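Long-range contact in uncharacterized protein GSU0716 (Geobacter sulfurreducens PCA, PDB 3BIJ), which is of unknown function but is probably a caspase-like cysteine endopeptidase: residues 135-146 with 207-215. Residues are numbered along the deposited sequence; the frame is centred on the assembly and turned at random.
Sequences CHSGTVVKMAYY and GCQDNQLSQ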
ATOM      1  N   CYS A 135      23.448  11.914  -2.466  1.00 52.72           N
ATOM      2  CA  CYS A 135      22.274  12.771  -2.573  1.00 50.10           C
ATOM      3  C   CYS A 135      22.236  13.757  -1.412  1.00 50.47           C
ATOM      4  O   CYS A 135      23.133  13.765  -0.568  1.00 47.88           O
ATOM      5  CB  CYS A 135      21.014  11.919  -2.551  1.00 50.21           C
ATOM      6  SG  CYS A 135      20.809  11.041  -1.003  1.00 45.39           S
ATOM      7  N   HIS A 136      21.192  14.581  -1.368  1.00 49.93           N
ATOM      8  CA  HIS A 136      21.044  15.576  -0.305  1.00 50.83           C
ATOM      9  C   HIS A 136      19.627  15.578   0.238  1.00 49.15           C
ATOM     10  O   HIS A 136      18.688  15.285  -0.492  1.00 59.95           O
ATOM     11  CB  HIS A 136      21.397  16.961  -0.843  1.00 44.28           C
ATOM     12  CG  HIS A 136      22.837  17.097  -1.222  1.00 60.02           C
ATOM     13  ND1 HIS A 136      23.846  17.192  -0.287  1.00 59.77           N
ATOM     14  CD2 HIS A 136      23.446  17.092  -2.433  1.00 59.91           C
ATOM     15  CE1 HIS A 136      25.014  17.239  -0.904  1.00 56.05           C
ATOM     16  NE2 HIS A 136      24.800  17.178  -2.206  1.00 50.36           N
ATOM     17  N   SER A 137      19.468  15.896   1.520  1.00 49.99           N
ATOM     18  CA  SER A 137      18.139  15.939   2.120  1.00 46.44           C
ATOM     19  C   SER A 137      17.259  16.923   1.373  1.00 46.63           C
ATOM     20  O   SER A 137      16.048  16.750   1.308  1.00 52.39           O
ATOM     21  CB  SER A 137      18.218  16.379   3.580  1.00 47.17           C
ATOM     22  OG  SER A 137      18.875  15.415   4.367  1.00 61.65           O
ATOM     23  N   GLY A 138      17.871  17.957   0.809  1.00 48.66           N
ATOM     24  CA  GLY A 138      17.099  18.959   0.101  1.00 51.20           C
ATOM     25  C   GLY A 138      16.193  19.698   1.073  1.00 56.49           C
ATOM     26  O   GLY A 138      16.555  19.931   2.235  1.00 58.46           O
ATOM     27  N   THR A 139      15.001  20.049   0.606  1.00 52.42           N
ATOM     28  CA  THR A 139      14.043  20.778   1.430  1.00 56.60           C
ATOM     29  C   THR A 139      12.972  19.854   2.007  1.00 55.82           C
ATOM     30  O   THR A 139      12.943  18.658   1.709  1.00 55.06           O
ATOM     31  CB  THR A 139      13.358  21.912   0.620  1.00 52.99           C
ATOM     32  OG1 THR A 139      12.527  21.353  -0.405  1.00 44.97           O
ATOM     33  CG2 THR A 139      14.407  22.809  -0.025  1.00 53.76           C
ATOM     34  N   VAL A 140      12.094  20.413   2.839  1.00 53.68           N
ATOM     35  CA  VAL A 140      11.032  19.628   3.458  1.00 46.37           C
ATOM     36  C   VAL A 140      10.134  18.966   2.412  1.00 49.88           C
ATOM     37  O   VAL A 140       9.561  17.910   2.661  1.00 45.49           O
ATOM     38  CB  VAL A 140      10.173  20.507   4.411  1.00 50.42           C
ATOM     39  CG1 VAL A 140       9.650  21.731   3.680  1.00 51.64           C
ATOM     40  CG2 VAL A 140       9.030  19.688   4.989  1.00 37.86           C
ATOM     41  N   VAL A 141      10.025  19.568   1.231  1.00 43.70           N
ATOM     42  CA  VAL A 141       9.187  18.992   0.187  1.00 46.13           C
ATOM     43  C   VAL A 141       9.701  17.610  -0.250  1.00 50.49           C
ATOM     44  O   VAL A 141       8.914  16.703  -0.543  1.00 35.18           O
ATOM     45  CB  VAL A 141       9.114  19.912  -1.035  1.00 51.18           C
ATOM     46  CG1 VAL A 141       8.806  21.330  -0.589  1.00 57.14           C
ATOM     47  CG2 VAL A 141      10.417  19.870  -1.799  1.00 63.87           C
ATOM     48  N   LYS A 142      11.023  17.452  -0.292  1.00 50.50           N
ATOM     49  CA  LYS A 142      11.612  16.180  -0.682  1.00 47.58           C
ATOM     50  C   LYS A 142      11.311  15.195   0.420  1.00 47.17           C
ATOM     51  O   LYS A 142      10.942  14.046   0.171  1.00 44.91           O
ATOM     52  CB  LYS A 142      13.135  16.295  -0.850  1.00 54.34           C
ATOM     53  CG  LYS A 142      13.781  15.004  -1.347  1.00 47.41           C
ATOM     54  CD  LYS A 142      15.299  15.067  -1.390  1.00 42.93           C
ATOM     55  CE  LYS A 142      15.804  16.068  -2.404  1.00 47.77           C
ATOM     56  NZ  LYS A 142      17.293  16.024  -2.554  1.00 49.97           N
HETATM   57  N   MSE A 143      11.481  15.654   1.652  1.00 48.92           N
HETATM   58  CA  MSE A 143      11.216  14.823   2.819  1.00 55.59           C
HETATM   59  C   MSE A 143       9.753  14.402   2.802  1.00 51.58           C
HETATM   60  O   MSE A 143       9.420  13.272   3.146  1.00 52.28           O
HETATM   61  CB  MSE A 143      11.531  15.613   4.091  1.00 64.62           C
HETATM   62  CG  MSE A 143      12.565  14.948   4.992  1.00 81.11           C
HETATM   63 SE   MSE A 143      14.219  14.489   4.084  1.00 90.06          SE
HETATM   64  CE  MSE A 143      13.824  12.623   3.615  1.00 90.84           C
ATOM     65  N   ALA A 144       8.894  15.326   2.379  1.00 50.91           N
ATOM     66  CA  ALA A 144       7.460  15.089   2.291  1.00 49.68           C
ATOM     67  C   ALA A 144       7.144  13.937   1.341  1.00 55.86           C
ATOM     68  O   ALA A 144       6.464  12.983   1.715  1.00 54.36           O
ATOM     69  CB  ALA A 144       6.766  16.357   1.823  1.00 55.83           C
ATOM     70  N   TYR A 145       7.630  14.037   0.107  1.00 55.30           N
ATOM     71  CA  TYR A 145       7.398  13.004  -0.889  1.00 43.09           C
ATOM     72  C   TYR A 145       7.968  11.657  -0.471  1.00 50.23           C
ATOM     73  O   TYR A 145       7.356  10.630  -0.729  1.00 50.63           O
ATOM     74  CB  TYR A 145       8.010  13.412  -2.223  1.00 51.62           C
ATOM     75  CG  TYR A 145       7.221  14.444  -2.993  1.00 47.27           C
ATOM     76  CD1 TYR A 145       7.756  15.704  -3.250  1.00 39.12           C
ATOM     77  CD2 TYR A 145       5.965  14.137  -3.523  1.00 41.24           C
ATOM     78  CE1 TYR A 145       7.067  16.631  -4.020  1.00 46.35           C
ATOM     79  CE2 TYR A 145       5.263  15.056  -4.296  1.00 40.95           C
ATOM     80  CZ  TYR A 145       5.822  16.299  -4.545  1.00 44.74           C
ATOM     81  OH  TYR A 145       5.168  17.197  -5.354  1.00 41.99           O
ATOM     82  N   TYR A 146       9.137  11.659   0.167  1.00 56.37           N
ATOM     83  CA  TYR A 146       9.763  10.415   0.596  1.00 62.20           C
ATOM     84  C   TYR A 146       9.251   9.855   1.920  1.00 68.94           C
ATOM     85  O   TYR A 146       9.817   8.899   2.450  1.00 72.36           O
ATOM     86  CB  TYR A 146      11.290  10.565   0.641  1.00 57.89           C
ATOM     87  CG  TYR A 146      11.979  10.377  -0.699  1.00 50.98           C
ATOM     88  CD1 TYR A 146      12.044   9.123  -1.308  1.00 51.98           C
ATOM     89  CD2 TYR A 146      12.553  11.459  -1.365  1.00 49.54           C
ATOM     90  CE1 TYR A 146      12.666   8.956  -2.556  1.00 37.68           C
ATOM     91  CE2 TYR A 146      13.176  11.301  -2.608  1.00 41.63           C
ATOM     92  CZ  TYR A 146      13.226  10.051  -3.199  1.00 38.10           C
ATOM     93  OH  TYR A 146      13.832   9.908  -4.431  1.00 36.83           O
ATOM     94  N   GLY A 207      24.327  10.388  -8.869  1.00 43.20           N
ATOM     95  CA  GLY A 207      23.399   9.280  -8.733  1.00 33.89           C
ATOM     96  C   GLY A 207      21.921   9.614  -8.829  1.00 38.91           C
ATOM     97  O   GLY A 207      21.089   8.743  -9.099  1.00 42.52           O
ATOM     98  N   CYS A 208      21.568  10.871  -8.606  1.00 40.94           N
ATOM     99  CA  CYS A 208      20.159  11.242  -8.675  1.00 36.65           C
ATOM    100  C   CYS A 208      19.944  12.732  -8.945  1.00 34.14           C
ATOM    101  O   CYS A 208      20.900  13.505  -9.017  1.00 33.64           O
ATOM    102  CB  CYS A 208      19.466  10.848  -7.365  1.00 43.77           C
ATOM    103  SG  CYS A 208      20.014  11.801  -5.917  1.00 43.91           S
ATOM    104  N   GLN A 209      18.675  13.117  -9.089  1.00 33.70           N
ATOM    105  CA  GLN A 209      18.289  14.505  -9.336  1.00 37.99           C
ATOM    106  C   GLN A 209      18.210  15.237  -7.993  1.00 44.02           C
ATOM    107  O   GLN A 209      18.142  14.601  -6.932  1.00 34.49           O
ATOM    108  CB  GLN A 209      16.919  14.584 -10.021  1.00 33.29           C
ATOM    109  CG  GLN A 209      16.801  13.804 -11.318  1.00 29.96           C
ATOM    110  CD  GLN A 209      17.697  14.326 -12.409  1.00 26.42           C
ATOM    111  OE1 GLN A 209      18.169  13.561 -13.238  1.00 41.33           O
ATOM    112  NE2 GLN A 209      17.921  15.636 -12.433  1.00 34.08           N
ATOM    113  N   ASP A 210      18.206  16.569  -8.050  1.00 36.22           N
ATOM    114  CA  ASP A 210      18.144  17.413  -6.860  1.00 32.20           C
ATOM    115  C   ASP A 210      16.875  17.210  -6.025  1.00 41.07           C
ATOM    116  O   ASP A 210      16.828  17.559  -4.840  1.00 32.89           O
ATOM    117  CB  ASP A 210      18.259  18.886  -7.258  1.00 43.45           C
ATOM    118  CG  ASP A 210      19.593  19.212  -7.870  1.00 52.07           C
ATOM    119  OD1 ASP A 210      19.773  20.356  -8.355  1.00 59.45           O
ATOM    120  OD2 ASP A 210      20.471  18.320  -7.864  1.00 51.85           O
ATOM    121  N   ASN A 211      15.840  16.663  -6.648  1.00 42.86           N
ATOM    122  CA  ASN A 211      14.602  16.412  -5.934  1.00 42.13           C
ATOM    123  C   ASN A 211      14.483  14.935  -5.592  1.00 37.72           C
ATOM    124  O   ASN A 211      13.420  14.470  -5.189  1.00 32.43           O
ATOM    125  CB  ASN A 211      13.387  16.830  -6.766  1.00 42.34           C
ATOM    126  CG  ASN A 211      13.226  16.003  -8.027  1.00 46.44           C
ATOM    127  OD1 ASN A 211      12.127  15.904  -8.571  1.00 51.05           O
ATOM    128  ND2 ASN A 211      14.323  15.416  -8.506  1.00 35.06           N
ATOM    129  N   GLN A 212      15.565  14.185  -5.764  1.00 41.86           N
ATOM    130  CA  GLN A 212      15.518  12.759  -5.452  1.00 41.50           C
ATOM    131  C   GLN A 212      16.561  12.391  -4.409  1.00 36.88           C
ATOM    132  O   GLN A 212      17.305  13.245  -3.937  1.00 29.66           O
ATOM    133  CB  GLN A 212      15.737  11.923  -6.716  1.00 37.67           C
ATOM    134  CG  GLN A 212      14.698  12.149  -7.796  1.00 39.61           C
ATOM    135  CD  GLN A 212      15.038  11.406  -9.055  1.00 42.67           C
ATOM    136  OE1 GLN A 212      16.186  11.425  -9.493  1.00 45.30           O
ATOM    137  NE2 GLN A 212      14.046  10.742  -9.651  1.00 47.11           N
ATOM    138  N   LEU A 213      16.588  11.115  -4.040  1.00 38.33           N
ATOM    139  CA  LEU A 213      17.551  10.612  -3.071  1.00 40.11           C
ATOM    140  C   LEU A 213      18.235   9.425  -3.704  1.00 44.42           C
ATOM    141  O   LEU A 213      17.638   8.739  -4.537  1.00 46.00           O
ATOM    142  CB  LEU A 213      16.859  10.160  -1.789  1.00 35.44           C
ATOM    143  CG  LEU A 213      16.333  11.228  -0.835  1.00 30.25           C
ATOM    144  CD1 LEU A 213      15.806  10.528   0.389  1.00 28.03           C
ATOM    145  CD2 LEU A 213      17.443  12.214  -0.451  1.00 33.06           C
ATOM    146  N   SER A 214      19.485   9.185  -3.311  1.00 45.30           N
ATOM    147  CA  SER A 214      20.264   8.066  -3.846  1.00 44.10           C
ATOM    148  C   SER A 214      20.243   6.890  -2.894  1.00 41.06           C
ATOM    149  O   SER A 214      20.578   7.021  -1.720  1.00 43.89           O
ATOM    150  CB  SER A 214      21.711   8.487  -4.106  1.00 37.07           C
ATOM    151  OG  SER A 214      21.788   9.314  -5.245  1.00 40.81           O
ATOM    152  N   GLN A 215      19.872   5.732  -3.415  1.00 38.17           N
ATOM    153  CA  GLN A 215      19.775   4.545  -2.592  1.00 37.24           C
ATOM    154  C   GLN A 215      21.098   3.819  -2.357  1.00 41.60           C
ATOM    155  O   GLN A 215      21.904   3.655  -3.269  1.00 47.12           O
ATOM    156  CB  GLN A 215      18.756   3.604  -3.214  1.00 39.27           C
ATOM    157  CG  GLN A 215      18.243   2.581  -2.261  1.00 63.79           C
ATOM    158  CD  GLN A 215      17.010   1.882  -2.787  1.00 72.41           C
ATOM    159  OE1 GLN A 215      15.976   2.519  -3.036  1.00 71.62           O
ATOM    160  NE2 GLN A 215      17.106   0.558  -2.957  1.00 68.32           N
TER
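K142 reaches from helix 140-145 into the type I turn Q209-Q212 and ties it to the loop that follows strand 127-133. With CG anti to the backbone N (chi1 -176°) and the chain bent at chi3, its NZ donates to D210 O at 2.8 Å, from above the carbonyl plane, and to Q212 O at 3.1 Å. A third bond, to H136 O at 2.6 Å within 135-146, completes the grip on the ammonium. Shortened to an alanine, this position is likely to leave the carbonyls of D210, Q212 and H136 without the donor they share, and the turn without its link to H136. Two backbone amides add further bonds: L213 N to Y146 OH, bent, and S214 N to C135 SG, 3.2 Å and nearly straight.

Apolar contact centres on L213, whose two methyls face different partners. CD1 lies over one face of the Y146 ring, 4.0 Å from its centroid in a CH-pi contact, whereas CD2 packs against H136 O and C135 SG. Q212 CA meets the same ring at its edge, and C208 SG rests against C135 CB. The D210 carboxylate forms a salt bridge with K245 of a second subunit.

C135, just after strand 127-133, stands where caspase-like peptidases carry their nucleophilic cysteine. One ammonium joins the turn to the next residue, H136, while S214 N separately directs its N-H at the C135 sulfur, so 207-215 probably helps position this cysteine.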